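Long-range contacts in glideosome-associated protein 50 (Plasmodium falciparum 3D7, PDB 3TGH), which serves as a component of the glideosome in parasite gliding and host cell invasion, and may help anchor it to the inner membrane complex: residues Ile38-Ser43 and Met74-Val79; Tyr126-Phe131 and Phe154-Thr159. All coordinates share one frame; numbering follows the deposited sequence.

In the fold
Following the chain from the N terminus, interaction 1 comes first. After strand 37-40 of one large sheet the chain runs out through helix 56-62 and returns at the neighbouring parallel strand 75-78, so the contact closes a beta-alpha-beta loop. Interaction 2 opens only after that loop is complete. It closes a hairpin of strands 128-136 and 148-156 at one margin of the other large sheet. The two contacts therefore follow in series and neither nest nor cross. The centres of interactions 1 and 2 are about 10 Å apart, and the two touch. F77 CB packs 3.4 Å from F156 CZ, which joins one sheet to the other across the protein interior.

Interaction 1. Residues Ile38-Ser43 and Met74-Val79; sequences IVSPGS and MPFFTV
I38 and F76 sit on the same sheet face, and their side chains meet directly. The methyl CG2 of I38 lies 3.7 Å from F76 CD1, and CE1 is equally near. The methyl meets this part of the ring at a slant. F76 holds CG anti to its own nitrogen (chi1 -173°), and the end of its ring leans toward strand 37-40. The far end of the ring meets S40, where CB is 3.7 Å from F76 CZ. One phenyl ring thus spans I38 and S40. The other branch of I38 serves M74. Its CG1 lies 4.0 Å from M74 SD, and the two side chains cross at about a right angle. The M74 chain bends at chi3, and SD is the atom that meets I38 CG1.

The backbones form a parallel pair, the two strands of a beta-alpha-beta unit within the metallophosphoesterase fold. I38 N donates to P75 O, and I38 O receives F77 N at 2.8 Å. S40 N donates to F77 O through a more bent bond, with 142° at the hydrogen. Beyond it, V79 CG2 rests 3.6 Å from S40 O.

V39 and F77 occupy the reverse face. Their side chains meet loosely, V39 CG1 to F77 CB at 4.3 Å, and the F77 ring stacks instead on Y130. S40 CB is close to T78 OG1 (3.4 Å), but the two hydroxyls have other partners. S40 OG is buried and bonds to L9 O and W12 NE1. T78 OG1 bonds to N44 OD1. Strand 4-8 flanks V39, and helix 17-32 covers I38 and M74. After S40 the chain runs toward a metal-binding residue: G42 is about 5 Å from the side chain of H233, which binds a metal cation.

Interaction 2. Residues Tyr126-Phe131 and Phe154-Thr159; sequences YWYHYF and FIFIDT
The ring of Y128 overlaps that of F156 in an offset stack, with centroids 4.5 Å apart and planes only 10° from parallel. The displacement brings F156 CB over one face of the phenol ring, 3.8 Å from the Y128 ring centroid, a CH-pi contact. Y128 CE2 and F156 CD1 are close, at 3.4 Å. With chi1 at 63°, Y128 CG lies between the backbone nitrogen and the carbonyl carbon, and this swings the ring toward F156. Its buried hydroxyl is probably hydrogen-bonded to T78 O, which fixes the far end of the phenol.

The F156 ring is also met at its edge. H129 CA and Y130 CB lie near its plane. Further along, Y130 and F154 run side by side and point the same way, with Y130 CD2 4.0 Å from F154 CD1. F154 turns the edge of its ring to Y130 O, and F6 and F37 also meet its ring edge-to-face.

Two reciprocal pairs of backbone bonds hold the strands. Y128 and F156 exchange N-H and C=O, as do Y130 and F154. H129 and I155 form the non-hydrogen-bonded pair between them. Just before strand 128-136 and just after strand 148-156, a water donates to both Y126 O (2.6 Å) and D158 OD2 (2.8 Å). D158 OD2 also bonds to W85 NE1, and OD1 to V161 N.

Helix 169-189 packs against I155, on the side away from the stacked rings. The arrangement is that of an antiparallel beta hairpin at the margin of one sheet of the two-sheet metallophosphoesterase fold.

Interaction 1. Residues Ile38-Ser43 and Met74-Val79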
loop_
_atom_site.group_PDB
_atom_site.type_symbol
_atom_site.label_atom_id
_atom_site.label_comp_id
_atom_site.label_asym_id
_atom_site.label_seq_id
_atom_site.Cartn_x
_atom_site.Cartn_y
_atom_site.Cartn_z
ATOM N N ILE A 38 -2.418 7.599 5.150
ATOM C CA ILE A 38 -2.967 6.871 4.013
ATOM C C ILE A 38 -1.834 6.098 3.355
ATOM O O ILE A 38 -0.707 6.594 3.250
ATOM C CB ILE A 38 -3.597 7.845 2.987
ATOM C CG1 ILE A 38 -4.707 8.685 3.637
ATOM C CG2 ILE A 38 -4.125 7.091 1.765
ATOM C CD1 ILE A 38 -4.961 10.016 2.917
ATOM N N VAL A 39 -2.128 4.880 2.905
ATOM C CA VAL A 39 -1.230 4.152 2.027
ATOM C C VAL A 39 -1.936 3.964 0.693
ATOM O O VAL A 39 -3.167 3.866 0.644
ATOM C CB VAL A 39 -0.793 2.773 2.589
ATOM C CG1 VAL A 39 -0.104 2.923 3.949
ATOM C CG2 VAL A 39 -1.979 1.805 2.680
ATOM N N SER A 40 -1.165 3.901 -0.384
ATOM C CA SER A 40 -1.744 3.757 -1.721
ATOM C C SER A 40 -1.149 2.589 -2.495
ATOM O O SER A 40 -0.064 2.718 -3.054
ATOM C CB SER A 40 -1.564 5.053 -2.507
ATOM O OG SER A 40 -2.155 4.950 -3.794
ATOM N N PRO A 41 -1.849 1.437 -2.505
ATOM C CA PRO A 41 -1.427 0.329 -3.337
ATOM C C PRO A 41 -1.795 0.585 -4.792
ATOM O O PRO A 41 -2.334 1.637 -5.132
ATOM C CB PRO A 41 -2.203 -0.853 -2.749
ATOM C CG PRO A 41 -3.472 -0.258 -2.302
ATOM C CD PRO A 41 -3.103 1.118 -1.789
ATOM N N GLY A 42 -1.480 -0.363 -5.656
ATOM C CA GLY A 42 -1.793 -0.230 -7.071
ATOM C C GLY A 42 -1.007 0.877 -7.737
ATOM O O GLY A 42 0.072 1.252 -7.277
ATOM N N SER A 43 -1.555 1.405 -8.821
ATOM C CA SER A 43 -0.986 2.573 -9.486
ATOM C C SER A 43 -1.526 3.855 -8.852
ATOM O O SER A 43 -2.521 3.835 -8.120
ATOM C CB SER A 43 -1.319 2.562 -10.981
ATOM O OG SER A 43 -0.646 1.506 -11.649
ATOM N N MET A 74 -2.101 14.816 6.036
ATOM C CA MET A 74 -1.468 13.670 6.670
ATOM C C MET A 74 -0.617 12.962 5.612
ATOM O O MET A 74 -0.762 13.242 4.421
ATOM C CB MET A 74 -2.541 12.715 7.199
ATOM C CG MET A 74 -3.458 12.139 6.118
ATOM S SD MET A 74 -4.793 11.142 6.807
ATOM C CE MET A 74 -5.762 12.424 7.620
ATOM N N PRO A 75 0.272 12.049 6.031
ATOM C CA PRO A 75 1.095 11.337 5.055
ATOM C C PRO A 75 0.271 10.505 4.088
ATOM O O PRO A 75 -0.734 9.927 4.485
ATOM C CB PRO A 75 1.959 10.418 5.927
ATOM C CG PRO A 75 2.007 11.100 7.239
ATOM C CD PRO A 75 0.650 11.699 7.409
ATOM N N PHE A 76 0.713 10.488 2.832
ATOM C CA PHE A 76 0.155 9.671 1.758
ATOM C C PHE A 76 1.325 8.835 1.225
ATOM O O PHE A 76 2.086 9.292 0.353
ATOM C CB PHE A 76 -0.419 10.595 0.680
ATOM C CG PHE A 76 -1.173 9.883 -0.413
ATOM C CD1 PHE A 76 -2.538 9.655 -0.299
ATOM C CD2 PHE A 76 -0.536 9.512 -1.582
ATOM C CE1 PHE A 76 -3.242 9.023 -1.317
ATOM C CE2 PHE A 76 -1.238 8.871 -2.605
ATOM C CZ PHE A 76 -2.587 8.626 -2.462
ATOM N N PHE A 77 1.501 7.643 1.801
ATOM C CA PHE A 77 2.626 6.764 1.490
ATOM C C PHE A 77 2.230 5.989 0.251
ATOM O O PHE A 77 1.297 5.175 0.297
ATOM C CB PHE A 77 2.899 5.756 2.609
ATOM C CG PHE A 77 3.354 6.372 3.906
ATOM C CD1 PHE A 77 4.651 6.836 4.049
ATOM C CD2 PHE A 77 2.499 6.438 4.993
ATOM C CE1 PHE A 77 5.071 7.396 5.251
ATOM C CE2 PHE A 77 2.913 6.996 6.192
ATOM C CZ PHE A 77 4.198 7.473 6.320
ATOM N N THR A 78 2.920 6.236 -0.849
ATOM C CA THR A 78 2.537 5.608 -2.095
ATOM C C THR A 78 3.666 4.831 -2.757
ATOM O O THR A 78 4.822 4.900 -2.352
ATOM C CB THR A 78 1.912 6.634 -3.059
ATOM O OG1 THR A 78 1.300 5.920 -4.142
ATOM C CG2 THR A 78 2.948 7.602 -3.595
ATOM N N VAL A 79 3.281 4.018 -3.738
ATOM C CA VAL A 79 4.205 3.303 -4.598
ATOM C C VAL A 79 3.705 3.449 -6.029
ATOM O O VAL A 79 2.572 3.870 -6.261
ATOM C CB VAL A 79 4.251 1.790 -4.283
ATOM C CG1 VAL A 79 4.848 1.541 -2.910
ATOM C CG2 VAL A 79 2.849 1.176 -4.382
#

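Interaction 2. Residues Tyr126-Phe131 and Phe154-Thr159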
loop_
_atom_site.group_PDB
_atom_site.type_symbol
_atom_site.label_atom_id
_atom_site.label_comp_id
_atom_site.label_asym_id
_atom_site.label_seq_id
_atom_site.Cartn_x
_atom_site.Cartn_y
_atom_site.Cartn_z
ATOM N N TYR A 126 11.394 4.047 -4.982
ATOM C CA TYR A 126 10.393 3.147 -5.560
ATOM C C TYR A 126 10.013 2.025 -4.583
ATOM O O TYR A 126 8.902 1.502 -4.653
ATOM C CB TYR A 126 10.896 2.588 -6.892
ATOM C CG TYR A 126 11.189 3.676 -7.906
ATOM C CD1 TYR A 126 10.156 4.431 -8.458
ATOM C CD2 TYR A 126 12.499 3.998 -8.260
ATOM C CE1 TYR A 126 10.412 5.457 -9.358
ATOM C CE2 TYR A 126 12.766 5.032 -9.170
ATOM C CZ TYR A 126 11.714 5.749 -9.716
ATOM O OH TYR A 126 11.945 6.771 -10.612
ATOM N N TRP A 127 10.937 1.679 -3.684
ATOM C CA TRP A 127 10.687 0.780 -2.570
ATOM C C TRP A 127 11.297 1.401 -1.312
ATOM O O TRP A 127 12.342 2.064 -1.379
ATOM C CB TRP A 127 11.268 -0.621 -2.820
ATOM C CG TRP A 127 12.765 -0.659 -2.933
ATOM C CD1 TRP A 127 13.655 -0.961 -1.954
ATOM C CD2 TRP A 127 13.530 -0.373 -4.104
ATOM N NE1 TRP A 127 14.943 -0.883 -2.445
ATOM C CE2 TRP A 127 14.887 -0.518 -3.766
ATOM C CE3 TRP A 127 13.195 -0.012 -5.419
ATOM C CZ2 TRP A 127 15.915 -0.302 -4.686
ATOM C CZ3 TRP A 127 14.211 0.206 -6.332
ATOM C CH2 TRP A 127 15.557 0.057 -5.963
ATOM N N TYR A 128 10.649 1.187 -0.173
ATOM C CA TYR A 128 11.075 1.807 1.092
ATOM C C TYR A 128 10.306 1.200 2.271
ATOM O O TYR A 128 9.565 0.221 2.112
ATOM C CB TYR A 128 10.910 3.346 1.034
ATOM C CG TYR A 128 9.481 3.845 0.861
ATOM C CD1 TYR A 128 8.889 3.889 -0.395
ATOM C CD2 TYR A 128 8.737 4.300 1.959
ATOM C CE1 TYR A 128 7.591 4.321 -0.565
ATOM C CE2 TYR A 128 7.434 4.758 1.803
ATOM C CZ TYR A 128 6.859 4.749 0.534
ATOM O OH TYR A 128 5.574 5.205 0.364
ATOM N N HIS A 129 10.505 1.751 3.463
ATOM C CA HIS A 129 9.818 1.258 4.660
ATOM C C HIS A 129 9.486 2.405 5.583
ATOM O O HIS A 129 10.076 3.480 5.480
ATOM C CB HIS A 129 10.692 0.248 5.402
ATOM C CG HIS A 129 12.082 0.739 5.640
ATOM N ND1 HIS A 129 13.134 0.414 4.814
ATOM C CD2 HIS A 129 12.583 1.590 6.569
ATOM C CE1 HIS A 129 14.232 1.004 5.249
ATOM N NE2 HIS A 129 13.926 1.721 6.316
ATOM N N TYR A 130 8.541 2.148 6.480
ATOM C CA TYR A 130 8.118 3.090 7.509
ATOM C C TYR A 130 7.816 2.267 8.758
ATOM O O TYR A 130 6.924 1.422 8.763
ATOM C CB TYR A 130 6.881 3.859 7.039
ATOM C CG TYR A 130 6.198 4.695 8.101
ATOM C CD1 TYR A 130 6.866 5.740 8.728
ATOM C CD2 TYR A 130 4.864 4.459 8.453
ATOM C CE1 TYR A 130 6.235 6.519 9.702
ATOM C CE2 TYR A 130 4.226 5.230 9.423
ATOM C CZ TYR A 130 4.917 6.255 10.041
ATOM O OH TYR A 130 4.283 7.019 10.993
ATOM N N PHE A 131 8.598 2.487 9.805
ATOM C CA PHE A 131 8.411 1.784 11.065
ATOM C C PHE A 131 7.824 2.768 12.048
ATOM O O PHE A 131 8.305 3.897 12.161
ATOM C CB PHE A 131 9.748 1.277 11.604
ATOM C CG PHE A 131 10.219 0.001 10.971
ATOM C CD1 PHE A 131 10.634 -0.024 9.648
ATOM C CD2 PHE A 131 10.279 -1.172 11.710
ATOM C CE1 PHE A 131 11.071 -1.208 9.062
ATOM C CE2 PHE A 131 10.723 -2.354 11.132
ATOM C CZ PHE A 131 11.123 -2.371 9.811
ATOM N N PHE A 154 5.691 -1.037 8.067
ATOM C CA PHE A 154 5.087 -0.887 6.748
ATOM C C PHE A 154 6.200 -0.971 5.721
ATOM O O PHE A 154 7.157 -0.192 5.763
ATOM C CB PHE A 154 4.354 0.453 6.657
ATOM C CG PHE A 154 3.109 0.505 7.488
ATOM C CD1 PHE A 154 3.167 0.820 8.829
ATOM C CD2 PHE A 154 1.869 0.204 6.928
ATOM C CE1 PHE A 154 2.006 0.855 9.602
ATOM C CE2 PHE A 154 0.714 0.235 7.694
ATOM C CZ PHE A 154 0.782 0.559 9.029
ATOM N N ILE A 155 6.098 -1.947 4.820
ATOM C CA ILE A 155 7.104 -2.163 3.795
ATOM C C ILE A 155 6.457 -1.909 2.431
ATOM O O ILE A 155 5.401 -2.475 2.101
ATOM C CB ILE A 155 7.699 -3.570 3.887
ATOM C CG1 ILE A 155 8.472 -3.709 5.213
ATOM C CG2 ILE A 155 8.628 -3.854 2.693
ATOM C CD1 ILE A 155 8.737 -5.153 5.620
ATOM N N PHE A 156 7.071 -1.021 1.661
ATOM C CA PHE A 156 6.525 -0.600 0.373
ATOM C C PHE A 156 7.387 -1.158 -0.740
ATOM O O PHE A 156 8.599 -0.926 -0.779
ATOM C CB PHE A 156 6.440 0.929 0.297
ATOM C CG PHE A 156 5.533 1.524 1.331
ATOM C CD1 PHE A 156 6.005 1.802 2.612
ATOM C CD2 PHE A 156 4.191 1.768 1.045
ATOM C CE1 PHE A 156 5.153 2.332 3.591
ATOM C CE2 PHE A 156 3.344 2.289 2.004
ATOM C CZ PHE A 156 3.827 2.560 3.293
ATOM N N ILE A 157 6.761 -1.900 -1.650
ATOM C CA ILE A 157 7.485 -2.556 -2.740
ATOM C C ILE A 157 7.019 -2.066 -4.101
ATOM O O ILE A 157 5.876 -1.627 -4.259
ATOM C CB ILE A 157 7.362 -4.108 -2.677
ATOM C CG1 ILE A 157 5.911 -4.572 -2.754
ATOM C CG2 ILE A 157 7.980 -4.642 -1.396
ATOM C CD1 ILE A 157 5.768 -6.114 -2.839
ATOM N N ASP A 158 7.928 -2.129 -5.070
ATOM C CA ASP A 158 7.602 -1.879 -6.454
ATOM C C ASP A 158 7.588 -3.219 -7.160
ATOM O O ASP A 158 8.641 -3.795 -7.443
ATOM C CB ASP A 158 8.600 -0.946 -7.118
ATOM C CG ASP A 158 8.126 -0.507 -8.486
ATOM O OD1 ASP A 158 7.867 -1.385 -9.327
ATOM O OD2 ASP A 158 7.960 0.699 -8.707
ATOM N N THR A 159 6.393 -3.711 -7.449
ATOM C CA THR A 159 6.264 -5.038 -8.024
ATOM C C THR A 159 6.735 -5.127 -9.480
ATOM O O THR A 159 6.991 -6.231 -9.965
ATOM C CB THR A 159 4.835 -5.595 -7.872
ATOM O OG1 THR A 159 3.877 -4.641 -8.326
ATOM C CG2 THR A 159 4.545 -5.939 -6.415
HETATM O O HOH W 1 7.247 2.338 -6.528
#